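Local coordinates for glyoxalase family protein (PDB 1ZSW) that binds a zinc ion and belongs to the glyoxalase/bleomycin resistance/dioxygenase (VOC) superfamily, its reaction being unknown, at residues A[134-139]-A[224-229]; A[185-190]-A[228-233]. One frame throughout, in Å; residues are numbered along the deposited sequence.

Both contacts end on strand 227-231 and share Val228 and Val229. Their centres lie about 14 Å apart. Along the chain the order is 134-139, then 185-190, then the overlapping segments 224-229 and 228-233. Contact 1 brings a hairpin turn of the first glyoxalase-family region against Glu226, just before that strand, and Val228 within it. Contact 2 pairs the strand with its parallel neighbour 180-188, both in the second family region. The two contacts touch where Tyr135 OH reaches Glu185 OE1 and where Ile227 packs on Leu186. Strand 227-231 thus belongs to the second region but also meets the first. The zinc ion lies about 14 Å from the side chain of Leu186, and its ligand His246 about 9 Å, side chain to side chain.

Contact 1. Residues A[134-139]-A[224-229]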
ATOM      1  N   THR A 134       8.267 -19.341  -2.926  0.60 23.88           N
ATOM      2  CA  THR A 134       8.789 -18.717  -1.739  0.60 24.15           C
ATOM      3  C   THR A 134       8.945 -17.254  -2.159  0.60 24.00           C
ATOM      4  O   THR A 134       9.256 -16.981  -3.319  0.60 24.37           O
ATOM      5  CB  THR A 134      10.112 -19.405  -1.367  0.60 24.66           C
ATOM      6  OG1 THR A 134       9.833 -20.795  -1.071  0.60 27.45           O
ATOM      7  CG2 THR A 134      10.765 -18.760  -0.173  0.60 23.49           C
ATOM      8  N   TYR A 135       8.633 -16.324  -1.258  1.00 23.14           N
ATOM      9  CA  TYR A 135       8.929 -14.916  -1.514  1.00 23.00           C
ATOM     10  C   TYR A 135       9.322 -14.281  -0.203  1.00 22.18           C
ATOM     11  O   TYR A 135       8.602 -14.392   0.762  1.00 22.30           O
ATOM     12  CB  TYR A 135       7.731 -14.192  -2.155  1.00 20.61           C
ATOM     13  CG  TYR A 135       8.089 -12.770  -2.479  1.00 21.03           C
ATOM     14  CD1 TYR A 135       7.964 -11.774  -1.511  1.00 22.49           C
ATOM     15  CD2 TYR A 135       8.552 -12.425  -3.746  1.00 22.76           C
ATOM     16  CE1 TYR A 135       8.330 -10.460  -1.792  1.00 21.39           C
ATOM     17  CE2 TYR A 135       8.938 -11.113  -4.047  1.00 22.95           C
ATOM     18  CZ  TYR A 135       8.789 -10.131  -3.049  1.00 24.66           C
ATOM     19  OH  TYR A 135       9.168  -8.822  -3.308  1.00 24.02           O
ATOM     20  N   ALA A 136      10.499 -13.647  -0.161  1.00 22.34           N
ATOM     21  CA  ALA A 136      11.042 -13.078   1.064  1.00 24.53           C
ATOM     22  C   ALA A 136      10.920 -14.008   2.271  1.00 24.87           C
ATOM     23  O   ALA A 136      10.458 -13.618   3.355  1.00 25.37           O
ATOM     24  CB  ALA A 136      10.376 -11.703   1.362  1.00 25.01           C
ATOM     25  N   ASN A 137      11.297 -15.274   2.049  1.00 26.95           N
ATOM     26  CA  ASN A 137      11.344 -16.271   3.108  1.00 27.20           C
ATOM     27  C   ASN A 137       9.996 -16.741   3.657  1.00 27.47           C
ATOM     28  O   ASN A 137       9.928 -17.298   4.746  1.00 30.33           O
ATOM     29  CB  ASN A 137      12.294 -15.822   4.217  1.00 29.08           C
ATOM     30  CG  ASN A 137      13.735 -15.663   3.713  1.00 34.11           C
ATOM     31  OD1 ASN A 137      14.287 -16.578   3.104  1.00 46.13           O
ATOM     32  ND2 ASN A 137      14.329 -14.506   3.953  1.00 47.20           N
ATOM     33  N   ARG A 138       8.935 -16.538   2.880  1.00 25.29           N
ATOM     34  CA  ARG A 138       7.611 -17.013   3.241  1.00 24.20           C
ATOM     35  C   ARG A 138       7.019 -17.835   2.115  1.00 23.19           C
ATOM     36  O   ARG A 138       7.229 -17.528   0.945  1.00 23.49           O
ATOM     37  CB  ARG A 138       6.679 -15.813   3.534  1.00 25.38           C
ATOM     38  CG  ARG A 138       7.153 -14.978   4.684  1.00 26.64           C
ATOM     39  CD  ARG A 138       6.070 -13.964   5.160  1.00 25.11           C
ATOM     40  NE  ARG A 138       6.640 -13.142   6.229  1.00 26.03           N
ATOM     41  CZ  ARG A 138       7.462 -12.118   5.991  1.00 23.45           C
ATOM     42  NH1 ARG A 138       7.761 -11.817   4.742  1.00 25.65           N
ATOM     43  NH2 ARG A 138       7.963 -11.400   6.995  1.00 24.97           N
ATOM     44  N   PRO A 139       6.228 -18.896   2.443  1.00 24.79           N
ATOM     45  CA  PRO A 139       5.501 -19.570   1.383  1.00 24.84           C
ATOM     46  C   PRO A 139       4.597 -18.580   0.655  1.00 24.38           C
ATOM     47  O   PRO A 139       4.014 -17.720   1.290  1.00 25.46           O
ATOM     48  CB  PRO A 139       4.673 -20.648   2.124  1.00 27.19           C
ATOM     49  CG  PRO A 139       5.245 -20.724   3.487  1.00 28.62           C
ATOM     50  CD  PRO A 139       5.991 -19.473   3.776  1.00 25.70           C
ATOM     51  N   PHE A 224       4.352  -6.733   8.444  1.00 21.37           N
ATOM     52  CA  PHE A 224       3.378  -5.677   8.133  1.00 19.52           C
ATOM     53  C   PHE A 224       4.012  -4.401   7.589  1.00 19.38           C
ATOM     54  O   PHE A 224       3.304  -3.530   7.077  1.00 17.42           O
ATOM     55  CB  PHE A 224       2.568  -5.310   9.379  1.00 19.52           C
ATOM     56  CG  PHE A 224       2.158  -6.491  10.177  1.00 19.87           C
ATOM     57  CD1 PHE A 224       1.434  -7.516   9.597  1.00 21.79           C
ATOM     58  CD2 PHE A 224       2.543  -6.576  11.508  1.00 25.09           C
ATOM     59  CE1 PHE A 224       1.078  -8.639  10.324  1.00 27.50           C
ATOM     60  CE2 PHE A 224       2.188  -7.691  12.259  1.00 24.64           C
ATOM     61  CZ  PHE A 224       1.456  -8.715  11.662  1.00 25.76           C
ATOM     62  N   GLY A 225       5.328  -4.280   7.702  1.00 18.10           N
ATOM     63  CA  GLY A 225       6.016  -3.097   7.218  1.00 18.14           C
ATOM     64  C   GLY A 225       7.227  -3.494   6.403  1.00 19.97           C
ATOM     65  O   GLY A 225       8.114  -2.666   6.165  1.00 20.68           O
ATOM     66  N   GLU A 226       7.241  -4.747   5.941  1.00 16.40           N
ATOM     67  CA  GLU A 226       8.426  -5.282   5.276  1.00 17.46           C
ATOM     68  C   GLU A 226       8.602  -4.710   3.880  1.00 17.41           C
ATOM     69  O   GLU A 226       7.632  -4.610   3.131  1.00 17.05           O
ATOM     70  CB  GLU A 226       8.366  -6.791   5.248  1.00 17.52           C
ATOM     71  CG  GLU A 226       9.668  -7.431   4.749  1.00 19.12           C
ATOM     72  CD  GLU A 226       9.598  -8.958   4.835  1.00 23.79           C
ATOM     73  OE1 GLU A 226       9.204  -9.595   3.844  1.00 24.52           O
ATOM     74  OE2 GLU A 226       9.916  -9.474   5.923  1.00 26.89           O
ATOM     75  N   ILE A 227       9.839  -4.344   3.565  1.00 15.68           N
ATOM     76  CA  ILE A 227      10.197  -3.829   2.228  1.00 16.64           C
ATOM     77  C   ILE A 227      11.323  -4.692   1.676  1.00 19.29           C
ATOM     78  O   ILE A 227      12.315  -4.900   2.366  1.00 20.00           O
ATOM     79  CB  ILE A 227      10.631  -2.368   2.304  1.00 18.38           C
ATOM     80  CG1 ILE A 227       9.400  -1.517   2.717  1.00 17.63           C
ATOM     81  CG2 ILE A 227      11.087  -1.901   0.954  1.00 20.27           C
ATOM     82  CD1 ILE A 227       9.799  -0.037   2.872  1.00 18.00           C
ATOM     83  N   VAL A 228      11.131  -5.163   0.456  1.00 18.26           N
ATOM     84  CA  VAL A 228      12.138  -5.915  -0.305  1.00 18.55           C
ATOM     85  C   VAL A 228      12.720  -4.941  -1.320  1.00 18.99           C
ATOM     86  O   VAL A 228      11.992  -4.422  -2.172  1.00 19.82           O
ATOM     87  CB  VAL A 228      11.476  -7.089  -1.038  1.00 18.66           C
ATOM     88  CG1 VAL A 228      12.526  -7.809  -1.920  1.00 19.98           C
ATOM     89  CG2 VAL A 228      10.886  -8.062  -0.024  1.00 21.36           C
ATOM     90  N   VAL A 229      14.025  -4.720  -1.267  1.00 18.33           N
ATOM     91  CA  VAL A 229      14.684  -3.774  -2.169  1.00 19.20           C
ATOM     92  C   VAL A 229      15.531  -4.584  -3.149  1.00 19.72           C
ATOM     93  O   VAL A 229      16.403  -5.343  -2.722  1.00 22.55           O
ATOM     94  CB  VAL A 229      15.551  -2.739  -1.423  1.00 20.21           C
ATOM     95  CG1 VAL A 229      16.231  -1.781  -2.420  1.00 20.70           C
ATOM     96  CG2 VAL A 229      14.700  -1.934  -0.434  1.00 19.20           C
TER
HETATM   97  O   HOH W   1      11.235 -11.831   5.296  1.00 30.59           O
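The guanidinium of Arg138 meets the carboxylate of Glu226 at its edge, with Glu226 CD in the guanidinium plane. The Tyr135 ring is approached obliquely by Val228 CG2. Tyr135, Ala136 and Arg138 belong to a tight beta hairpin: Tyr135 to Arg138 form a type I' turn joining strands 133-135 and 138-144. Tyr135 N and Arg138 O bond across its neck, as do Arg138 N and Tyr135 O. The turn faces Glu226, just before strand 227-231, and Val228 within it.

Arg138 grips Glu226 end-on. In this salt bridge Arg138 NH1 donates to Glu226 OE1 at 2.8 Å. Arg138 NH2 donates to Glu226 OE2 at 2.9 Å. Both acceptors lie close to the guanidinium plane, but the carboxylate is turned 40° from it. OE1 is met on its syn side, while OE2 is met from above the carboxylate plane. Both chains are extended and come from opposite directions. Ser183 OG also bonds to OE1, so that oxygen has two polar partners. The double grip and this further bond limit rotation of the buried carboxylate.

Beside the salt bridge the side chains of Ala136, Tyr135 and Val228 meet. The methyl of Ala136 sits 3.9 Å from Val228 CG2. Tyr135 CG is anti to the backbone N (chi1 -177°), which sends the ring out toward Val228, whose side chain comes from the opposite direction. Its OH lies 3.7 Å from Val228 CB and bonds to Glu185. A water bridges the two segments at the turn, donating to Ala136 O at 2.8 Å and to Glu226 OE2 at 2.8 Å.

Contact 2. Residues A[185-190]-A[228-233]; sequences ELTVRR and VVKYLD
Leu186 N bonds to Val228 O at 2.8 Å, and Leu186 O takes the N-H of Lys230. Val188 continues the ladder: its N bonds to Lys230 O, and its O receives Leu232 N at 3.0 Å. This is regular parallel pairing, with the short strand axes 24° apart. The first three bonds are nearly straight at the carbonyl. The last bends there to 147°, where both strands run out.

Side chains alternate between the faces. Glu185, Thr187, Val228 and Lys230 share one face. There Lys230 bends at chi3 (71°) and lays its CD beside the Glu185 carboxylate, 3.5 Å from Glu185 CD. Lys230 NZ stays 4.1 Å from Glu185 OE1, beyond a salt bridge. Two waters span this gap. One donates to OE2 and the other to OE1, and both accept from NZ. Thr187 CG2 presses tightly on Leu232 CB at 3.4 Å. On the other face, Val188 CG2 packs against Val229 CG1 at 3.6 Å. At the end of its strand, Tyr231 turns a ring edge to Arg189 O, with CE2 3.1 Å from that oxygen. In the conformer given, and so with some doubt, Arg189 NE makes a long salt bridge to Asp233 OD1, and Arg189 NH2 bonds to Gly234 O.

Glu185 and Thr187 are held from outside the pair. Arg104 and Tyr135 hold Glu185 OE1, and Thr103 OG1 bonds to Glu185 OE2 and to Thr187 OG1. Strand 180-188 is flanked by strand 101-109, and strand 227-231 by strand 213-217. Helix 191-201, which follows the N-cap Arg190, lies over the other face. Its Met194 touches Leu186, Val188 and Val229.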
ATOM      1  N   GLU A 185       7.702  -4.548  -2.628  1.00 17.19           N
ATOM      2  CA  GLU A 185       8.983  -4.631  -3.375  1.00 17.10           C
ATOM      3  C   GLU A 185       9.279  -3.298  -4.062  1.00 18.01           C
ATOM      4  O   GLU A 185       8.408  -2.749  -4.803  1.00 16.41           O
ATOM      5  CB  GLU A 185       8.829  -5.700  -4.437  1.00 16.11           C
ATOM      6  CG  GLU A 185      10.110  -6.031  -5.178  1.00 19.89           C
ATOM      7  CD  GLU A 185       9.814  -7.048  -6.244  1.00 19.03           C
ATOM      8  OE1 GLU A 185       9.742  -8.272  -5.887  1.00 23.34           O
ATOM      9  OE2 GLU A 185       9.597  -6.647  -7.420  1.00 21.26           O
ATOM     10  N   LEU A 186      10.504  -2.824  -3.845  1.00 16.88           N
ATOM     11  CA  LEU A 186      11.038  -1.594  -4.496  1.00 17.93           C
ATOM     12  C   LEU A 186      12.197  -2.054  -5.396  1.00 19.30           C
ATOM     13  O   LEU A 186      13.065  -2.783  -4.909  1.00 19.83           O
ATOM     14  CB  LEU A 186      11.577  -0.608  -3.441  1.00 18.31           C
ATOM     15  CG  LEU A 186      10.606  -0.219  -2.318  1.00 21.37           C
ATOM     16  CD1 LEU A 186      11.181   0.819  -1.386  1.00 20.55           C
ATOM     17  CD2 LEU A 186       9.274   0.293  -2.900  1.00 21.89           C
ATOM     18  N   THR A 187      12.196  -1.619  -6.644  1.00 17.79           N
ATOM     19  CA  THR A 187      13.301  -1.969  -7.587  1.00 17.82           C
ATOM     20  C   THR A 187      14.038  -0.647  -7.842  1.00 18.34           C
ATOM     21  O   THR A 187      13.417   0.351  -8.209  1.00 17.96           O
ATOM     22  CB  THR A 187      12.727  -2.576  -8.875  1.00 19.77           C
ATOM     23  OG1 THR A 187      12.022  -3.799  -8.561  1.00 20.96           O
ATOM     24  CG2 THR A 187      13.866  -2.955  -9.859  1.00 22.30           C
ATOM     25  N   VAL A 188      15.343  -0.626  -7.604  1.00 17.56           N
ATOM     26  CA  VAL A 188      16.081   0.618  -7.661  1.00 18.29           C
ATOM     27  C   VAL A 188      17.446   0.475  -8.352  1.00 19.99           C
ATOM     28  O   VAL A 188      17.981  -0.632  -8.418  1.00 19.97           O
ATOM     29  CB  VAL A 188      16.338   1.196  -6.223  1.00 18.03           C
ATOM     30  CG1 VAL A 188      14.996   1.592  -5.572  1.00 19.42           C
ATOM     31  CG2 VAL A 188      17.092   0.197  -5.320  1.00 20.63           C
ATOM     32  N   ARG A 189      17.990   1.589  -8.837  0.60 19.31           N
ATOM     33  CA  ARG A 189      19.391   1.606  -9.354  0.60 19.75           C
ATOM     34  C   ARG A 189      20.416   1.559  -8.240  0.60 21.49           C
ATOM     35  O   ARG A 189      21.485   0.924  -8.387  0.60 21.63           O
ATOM     36  CB  ARG A 189      19.634   2.865 -10.186  0.60 20.49           C
ATOM     37  CG  ARG A 189      18.831   2.924 -11.476  0.60 20.63           C
ATOM     38  CD  ARG A 189      19.655   2.397 -12.708  0.60 26.89           C
ATOM     39  NE  ARG A 189      18.910   2.591 -13.959  0.60 30.08           N
ATOM     40  CZ  ARG A 189      18.370   3.750 -14.325  0.60 27.87           C
ATOM     41  NH1 ARG A 189      18.541   4.827 -13.568  0.60 34.36           N
ATOM     42  NH2 ARG A 189      17.661   3.846 -15.427  0.60 23.46           N
ATOM     43  N   ARG A 190      20.123   2.266  -7.153  1.00 21.01           N
ATOM     44  CA  ARG A 190      21.041   2.417  -6.010  1.00 22.44           C
ATOM     45  C   ARG A 190      20.457   1.839  -4.730  1.00 23.52           C
ATOM     46  O   ARG A 190      19.824   2.539  -3.926  1.00 20.63           O
ATOM     47  CB  ARG A 190      21.404   3.897  -5.815  1.00 24.77           C
ATOM     48  CG  ARG A 190      22.141   4.500  -6.990  1.00 24.91           C
ATOM     49  CD  ARG A 190      23.584   4.001  -7.064  1.00 32.49           C
ATOM     50  NE  ARG A 190      24.320   4.135  -5.801  1.00 30.55           N
ATOM     51  CZ  ARG A 190      25.203   5.092  -5.514  1.00 33.74           C
ATOM     52  NH1 ARG A 190      25.455   6.066  -6.389  1.00 33.91           N
ATOM     53  NH2 ARG A 190      25.802   5.098  -4.323  1.00 28.73           N
ATOM     54  N   VAL A 228      11.131  -5.163   0.456  1.00 18.26           N
ATOM     55  CA  VAL A 228      12.138  -5.915  -0.305  1.00 18.55           C
ATOM     56  C   VAL A 228      12.720  -4.941  -1.320  1.00 18.99           C
ATOM     57  O   VAL A 228      11.992  -4.422  -2.172  1.00 19.82           O
ATOM     58  CB  VAL A 228      11.476  -7.089  -1.038  1.00 18.66           C
ATOM     59  CG1 VAL A 228      12.526  -7.809  -1.920  1.00 19.98           C
ATOM     60  CG2 VAL A 228      10.886  -8.062  -0.024  1.00 21.36           C
ATOM     61  N   VAL A 229      14.025  -4.720  -1.267  1.00 18.33           N
ATOM     62  CA  VAL A 229      14.684  -3.774  -2.169  1.00 19.20           C
ATOM     63  C   VAL A 229      15.531  -4.584  -3.149  1.00 19.72           C
ATOM     64  O   VAL A 229      16.403  -5.343  -2.722  1.00 22.55           O
ATOM     65  CB  VAL A 229      15.551  -2.739  -1.423  1.00 20.21           C
ATOM     66  CG1 VAL A 229      16.231  -1.781  -2.420  1.00 20.70           C
ATOM     67  CG2 VAL A 229      14.700  -1.934  -0.434  1.00 19.20           C
ATOM     68  N   LYS A 230      15.222  -4.424  -4.424  1.00 18.25           N
ATOM     69  CA  LYS A 230      15.942  -5.136  -5.505  1.00 20.15           C
ATOM     70  C   LYS A 230      16.755  -4.171  -6.366  1.00 22.60           C
ATOM     71  O   LYS A 230      16.278  -3.107  -6.790  1.00 20.04           O
ATOM     72  CB  LYS A 230      14.961  -5.884  -6.418  1.00 22.46           C
ATOM     73  CG  LYS A 230      14.149  -6.968  -5.700  1.00 20.72           C
ATOM     74  CD  LYS A 230      13.193  -7.656  -6.630  1.00 29.48           C
ATOM     75  CE  LYS A 230      13.867  -8.560  -7.635  1.00 35.35           C
ATOM     76  NZ  LYS A 230      12.818  -9.154  -8.505  1.00 34.13           N
ATOM     77  N   TYR A 231      17.998  -4.563  -6.667  1.00 21.64           N
ATOM     78  CA  TYR A 231      18.809  -3.775  -7.576  1.00 22.44           C
ATOM     79  C   TYR A 231      18.504  -4.215  -9.005  1.00 21.61           C
ATOM     80  O   TYR A 231      18.515  -5.420  -9.320  1.00 25.51           O
ATOM     81  CB  TYR A 231      20.303  -4.006  -7.267  1.00 24.06           C
ATOM     82  CG  TYR A 231      21.207  -3.527  -8.399  1.00 25.01           C
ATOM     83  CD1 TYR A 231      22.054  -4.413  -9.043  1.00 29.69           C
ATOM     84  CD2 TYR A 231      21.188  -2.205  -8.830  1.00 27.64           C
ATOM     85  CE1 TYR A 231      22.897  -3.983 -10.079  1.00 27.26           C
ATOM     86  CE2 TYR A 231      22.008  -1.776  -9.886  1.00 25.30           C
ATOM     87  CZ  TYR A 231      22.854  -2.680 -10.486  1.00 27.98           C
ATOM     88  OH  TYR A 231      23.669  -2.255 -11.500  1.00 30.98           O
ATOM     89  N   LEU A 232      18.185  -3.262  -9.856  1.00 22.20           N
ATOM     90  CA  LEU A 232      18.039  -3.526 -11.280  1.00 23.23           C
ATOM     91  C   LEU A 232      18.573  -2.335 -12.042  1.00 25.81           C
ATOM     92  O   LEU A 232      18.237  -1.176 -11.752  1.00 22.59           O
ATOM     93  CB  LEU A 232      16.584  -3.836 -11.683  1.00 22.70           C
ATOM     94  CG  LEU A 232      16.313  -4.217 -13.154  1.00 23.92           C
ATOM     95  CD1 LEU A 232      16.927  -5.602 -13.434  1.00 27.46           C
ATOM     96  CD2 LEU A 232      14.829  -4.274 -13.440  1.00 25.51           C
ATOM     97  N   ASP A 233      19.428  -2.626 -13.025  1.00 27.30           N
ATOM     98  CA  ASP A 233      19.993  -1.595 -13.882  1.00 28.47           C
ATOM     99  C   ASP A 233      19.081  -1.530 -15.078  1.00 29.39           C
ATOM    100  O   ASP A 233      18.018  -2.167 -15.094  1.00 31.93           O
ATOM    101  CB  ASP A 233      21.417  -2.021 -14.312  1.00 31.37           C
ATOM    102  CG  ASP A 233      22.322  -0.838 -14.661  1.00 35.44           C
ATOM    103  OD1 ASP A 233      21.844   0.299 -14.815  1.00 35.54           O
ATOM    104  OD2 ASP A 233      23.547  -1.059 -14.796  1.00 43.44           O
TER
HETATM  105  O   HOH W   2      10.342  -7.630  -9.753  1.00 30.35           O
HETATM  106  O   HOH W   3      11.395 -10.647  -6.608  1.00 37.82           O